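Local coordinates for uncharacterized protein (Staphylococcus aureus subsp. aureus, PDB 3H04) that is of unknown function but probably acts as a serine hydrolase of the alpha/beta-hydrolase fold, related to feruloyl esterases, at residues Ile78-Asp87 against Leu109-Ile119. Sequence-based numbering, arbitrary orientation.
Sequences IIEDVYASFD and LSLLIARDRDI
Helix 75-91 meets helix 105-116 at Tyr83 and Ile113, whose CA atoms lie 7.1 Å apart; the axes of the two segments approach to 10.6 Å and cross at -64°. Both helices rest against the sheet of an alpha/beta-hydrolase fold, and the second of them probably follows the nucleophile elbow. On the side nearer the sheet the contact is apolar. Leu109 CD1 touches both Ile78 CG2 and Val82 CG2, while Ile113 CD1 reaches Val82 CG1 at 3.6 Å. Phe86, with CG anti to the backbone N (chi1 -176°), lays its ring against the other branch of Ile113: CG2 stands 3.8 Å from the ring centroid, almost on the normal, a CH-pi contact. Ile119 CG2 closes on Phe86 CZ, and Val33, Ile98 and Thr100 of the sheet complete the setting.

Farther out, polarity takes over. The Tyr83 ring, with Ile79 CG2 over one face, directs its hydroxyl to Asp116 in a hydrogen bond modelled at 2.4 Å between OH and OD2, a doubtful length; ring and carboxylate planes lie 78° apart. Arg115 grips that same carboxylate side-on through NE and NH2. Arg117, bent at chi2, passes Phe86 with its CG, sets one guanidinium face against Tyr83 CG, and presents NE and NH2 to Asp87 OD1 and OD2, both on syn lone pairs; the NE to OD1 bond is 2.9 Å and nearly straight. Its NH1 meets Asp116 O, so three bonds fix the guanidinium's rotation. Arg115's two bonds probably stabilise Asp116 as an anion from within its own segment, whereas the Asp87-Arg117 salt bridge and Tyr83-Asp116 hydrogen bond join the helices beside an apolar interior.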
loop_
_atom_site.group_PDB
_atom_site.type_symbol
_atom_site.label_atom_id
_atom_site.label_comp_id
_atom_site.label_asym_id
_atom_site.label_seq_id
_atom_site.Cartn_x
_atom_site.Cartn_y
_atom_site.Cartn_z
ATOM N N ILE A 78 -4.098 -10.450 -6.214
ATOM C CA ILE A 78 -4.032 -9.112 -5.680
ATOM C C ILE A 78 -3.604 -8.099 -6.767
ATOM O O ILE A 78 -4.250 -7.068 -6.978
ATOM C CB ILE A 78 -3.092 -9.046 -4.447
ATOM C CG1 ILE A 78 -3.723 -9.840 -3.271
ATOM C CG2 ILE A 78 -2.743 -7.505 -4.094
ATOM C CD1 ILE A 78 -2.930 -9.761 -1.957
ATOM N N ILE A 79 -2.527 -8.425 -7.470
ATOM C CA ILE A 79 -1.991 -7.562 -8.504
ATOM C C ILE A 79 -3.012 -7.400 -9.620
ATOM O O ILE A 79 -3.227 -6.289 -10.129
ATOM C CB ILE A 79 -0.657 -8.087 -9.019
ATOM C CG1 ILE A 79 0.374 -7.990 -7.860
ATOM C CG2 ILE A 79 -0.188 -7.304 -10.273
ATOM C CD1 ILE A 79 1.708 -8.659 -8.169
ATOM N N GLU A 80 -3.693 -8.485 -9.957
ATOM C CA GLU A 80 -4.746 -8.397 -10.979
ATOM C C GLU A 80 -5.898 -7.485 -10.527
ATOM O O GLU A 80 -6.391 -6.693 -11.301
ATOM C CB GLU A 80 -5.280 -9.792 -11.376
ATOM C CG GLU A 80 -4.367 -10.506 -12.332
ATOM C CD GLU A 80 -4.798 -11.933 -12.675
ATOM O OE1 GLU A 80 -5.948 -12.345 -12.321
ATOM O OE2 GLU A 80 -3.955 -12.627 -13.317
ATOM N N ASP A 81 -6.323 -7.606 -9.266
ATOM C CA ASP A 81 -7.400 -6.744 -8.732
ATOM C C ASP A 81 -6.978 -5.277 -8.705
ATOM O O ASP A 81 -7.738 -4.380 -9.041
ATOM C CB ASP A 81 -7.787 -7.185 -7.283
ATOM C CG ASP A 81 -8.640 -8.476 -7.226
ATOM O OD1 ASP A 81 -9.013 -9.037 -8.295
ATOM O OD2 ASP A 81 -8.955 -8.923 -6.075
ATOM N N VAL A 82 -5.781 -5.020 -8.187
ATOM C CA VAL A 82 -5.247 -3.673 -8.095
ATOM C C VAL A 82 -5.192 -2.989 -9.495
ATOM O O VAL A 82 -5.639 -1.858 -9.675
ATOM C CB VAL A 82 -3.841 -3.715 -7.403
ATOM C CG1 VAL A 82 -3.096 -2.400 -7.622
ATOM C CG2 VAL A 82 -4.015 -4.061 -5.880
ATOM N N TYR A 83 -4.660 -3.686 -10.488
ATOM C CA TYR A 83 -4.552 -3.126 -11.835
ATOM C C TYR A 83 -5.933 -2.986 -12.512
ATOM O O TYR A 83 -6.147 -2.058 -13.265
ATOM C CB TYR A 83 -3.610 -3.977 -12.691
ATOM C CG TYR A 83 -2.116 -3.944 -12.354
ATOM C CD1 TYR A 83 -1.629 -3.431 -11.153
ATOM C CD2 TYR A 83 -1.190 -4.487 -13.252
ATOM C CE1 TYR A 83 -0.239 -3.415 -10.890
ATOM C CE2 TYR A 83 0.149 -4.517 -12.989
ATOM C CZ TYR A 83 0.633 -3.957 -11.828
ATOM O OH TYR A 83 1.963 -3.982 -11.578
ATOM N N ALA A 84 -6.875 -3.894 -12.230
ATOM C CA ALA A 84 -8.241 -3.765 -12.793
ATOM C C ALA A 84 -8.901 -2.529 -12.164
ATOM O O ALA A 84 -9.526 -1.761 -12.853
ATOM C CB ALA A 84 -9.079 -5.003 -12.550
ATOM N N SER A 85 -8.679 -2.295 -10.871
ATOM C CA SER A 85 -9.265 -1.134 -10.211
ATOM C C SER A 85 -8.545 0.127 -10.680
ATOM O O SER A 85 -9.190 1.120 -11.068
ATOM C CB SER A 85 -9.247 -1.272 -8.680
ATOM O OG SER A 85 -9.952 -2.461 -8.281
ATOM N N PHE A 86 -7.213 0.081 -10.689
ATOM C CA PHE A 86 -6.463 1.212 -11.204
ATOM C C PHE A 86 -6.911 1.633 -12.605
ATOM O O PHE A 86 -7.115 2.822 -12.827
ATOM C CB PHE A 86 -4.950 1.018 -11.192
ATOM C CG PHE A 86 -4.216 2.258 -11.643
ATOM C CD1 PHE A 86 -4.102 3.350 -10.794
ATOM C CD2 PHE A 86 -3.749 2.369 -12.945
ATOM C CE1 PHE A 86 -3.445 4.515 -11.199
ATOM C CE2 PHE A 86 -3.107 3.562 -13.375
ATOM C CZ PHE A 86 -2.953 4.620 -12.485
ATOM N N ASP A 87 -7.079 0.674 -13.530
ATOM C CA ASP A 87 -7.416 0.997 -14.934
ATOM C C ASP A 87 -8.799 1.549 -15.089
ATOM O O ASP A 87 -9.039 2.436 -15.928
ATOM C CB ASP A 87 -7.254 -0.203 -15.853
ATOM C CG ASP A 87 -5.815 -0.638 -15.980
ATOM O OD1 ASP A 87 -4.940 0.221 -15.747
ATOM O OD2 ASP A 87 -5.564 -1.842 -16.273
ATOM N N LEU A 109 2.238 -2.144 -3.645
ATOM C CA LEU A 109 1.296 -2.178 -4.771
ATOM C C LEU A 109 1.303 -0.878 -5.599
ATOM O O LEU A 109 1.203 -0.920 -6.831
ATOM C CB LEU A 109 -0.104 -2.520 -4.316
ATOM C CG LEU A 109 -0.195 -3.918 -3.654
ATOM C CD1 LEU A 109 -1.519 -4.139 -2.888
ATOM C CD2 LEU A 109 0.098 -5.064 -4.600
ATOM N N SER A 110 1.429 0.257 -4.920
ATOM C CA SER A 110 1.493 1.566 -5.579
ATOM C C SER A 110 2.746 1.714 -6.451
ATOM O O SER A 110 2.691 2.293 -7.536
ATOM C CB SER A 110 1.461 2.698 -4.572
ATOM O OG SER A 110 0.263 2.701 -3.857
ATOM N N LEU A 111 3.853 1.132 -6.012
ATOM C CA LEU A 111 5.076 1.151 -6.798
ATOM C C LEU A 111 5.000 0.217 -7.989
ATOM O O LEU A 111 5.577 0.556 -9.036
ATOM C CB LEU A 111 6.286 0.831 -5.942
ATOM C CG LEU A 111 6.714 1.944 -4.956
ATOM C CD1 LEU A 111 7.461 1.273 -3.774
ATOM C CD2 LEU A 111 7.576 3.010 -5.650
ATOM N N LEU A 112 4.339 -0.952 -7.847
ATOM C CA LEU A 112 4.128 -1.850 -9.019
ATOM C C LEU A 112 3.322 -1.138 -10.126
ATOM O O LEU A 112 3.646 -1.211 -11.370
ATOM C CB LEU A 112 3.454 -3.164 -8.610
ATOM C CG LEU A 112 4.264 -4.094 -7.669
ATOM C CD1 LEU A 112 3.521 -5.417 -7.332
ATOM C CD2 LEU A 112 5.658 -4.396 -8.304
ATOM N N ILE A 113 2.269 -0.450 -9.702
ATOM C CA ILE A 113 1.473 0.351 -10.633
ATOM C C ILE A 113 2.396 1.383 -11.335
ATOM O O ILE A 113 2.401 1.482 -12.564
ATOM C CB ILE A 113 0.332 1.110 -9.961
ATOM C CG1 ILE A 113 -0.831 0.177 -9.523
ATOM C CG2 ILE A 113 -0.215 2.151 -10.985
ATOM C CD1 ILE A 113 -1.861 0.830 -8.558
ATOM N N ALA A 114 3.204 2.103 -10.561
ATOM C CA ALA A 114 4.160 3.058 -11.117
ATOM C C ALA A 114 5.129 2.462 -12.149
ATOM O O ALA A 114 5.529 3.160 -13.064
ATOM C CB ALA A 114 4.953 3.814 -9.978
ATOM N N ARG A 115 5.497 1.188 -12.012
ATOM C CA ARG A 115 6.343 0.550 -13.011
ATOM C C ARG A 115 5.536 0.160 -14.253
ATOM O O ARG A 115 6.028 0.278 -15.366
ATOM C CB ARG A 115 7.031 -0.688 -12.407
ATOM C CG ARG A 115 8.001 -1.406 -13.345
ATOM C CD ARG A 115 8.344 -2.801 -12.854
ATOM N NE ARG A 115 7.160 -3.662 -12.725
ATOM C CZ ARG A 115 7.161 -4.812 -12.080
ATOM N NH1 ARG A 115 8.303 -5.264 -11.546
ATOM N NH2 ARG A 115 6.064 -5.527 -11.988
ATOM N N ASP A 116 4.304 -0.323 -14.060
ATOM C CA ASP A 116 3.553 -0.982 -15.136
ATOM C C ASP A 116 2.500 -0.105 -15.841
ATOM O O ASP A 116 1.809 -0.566 -16.746
ATOM C CB ASP A 116 2.902 -2.259 -14.586
ATOM C CG ASP A 116 3.930 -3.302 -14.181
ATOM O OD1 ASP A 116 5.081 -3.246 -14.669
ATOM O OD2 ASP A 116 3.605 -4.187 -13.383
ATOM N N ARG A 117 2.338 1.123 -15.373
ATOM C CA ARG A 117 1.387 2.056 -15.951
ATOM C C ARG A 117 2.130 3.370 -15.995
ATOM O O ARG A 117 3.211 3.474 -15.422
ATOM C CB ARG A 117 0.173 2.190 -15.069
ATOM C CG ARG A 117 -0.683 0.891 -14.919
ATOM C CD ARG A 117 -1.308 0.534 -16.253
ATOM N NE ARG A 117 -2.204 -0.616 -16.192
ATOM C CZ ARG A 117 -1.822 -1.882 -16.314
ATOM N NH1 ARG A 117 -0.540 -2.186 -16.513
ATOM N NH2 ARG A 117 -2.728 -2.867 -16.252
ATOM N N ASP A 118 1.548 4.383 -16.609
ATOM C CA ASP A 118 2.197 5.664 -16.708
ATOM C C ASP A 118 1.492 6.633 -15.780
ATOM O O ASP A 118 0.346 6.990 -16.021
ATOM C CB ASP A 118 2.161 6.147 -18.167
ATOM C CG ASP A 118 3.101 5.345 -19.059
ATOM O OD1 ASP A 118 4.263 5.072 -18.626
ATOM O OD2 ASP A 118 2.658 4.941 -20.168
ATOM N N ILE A 119 2.140 6.990 -14.673
ATOM C CA ILE A 119 1.546 7.900 -13.679
ATOM C C ILE A 119 2.493 9.038 -13.353
ATOM O O ILE A 119 3.651 9.005 -13.740
ATOM C CB ILE A 119 1.126 7.141 -12.382
ATOM C CG1 ILE A 119 2.315 6.734 -11.537
ATOM C CG2 ILE A 119 0.212 5.914 -12.751
ATOM C CD1 ILE A 119 1.934 5.965 -10.299
#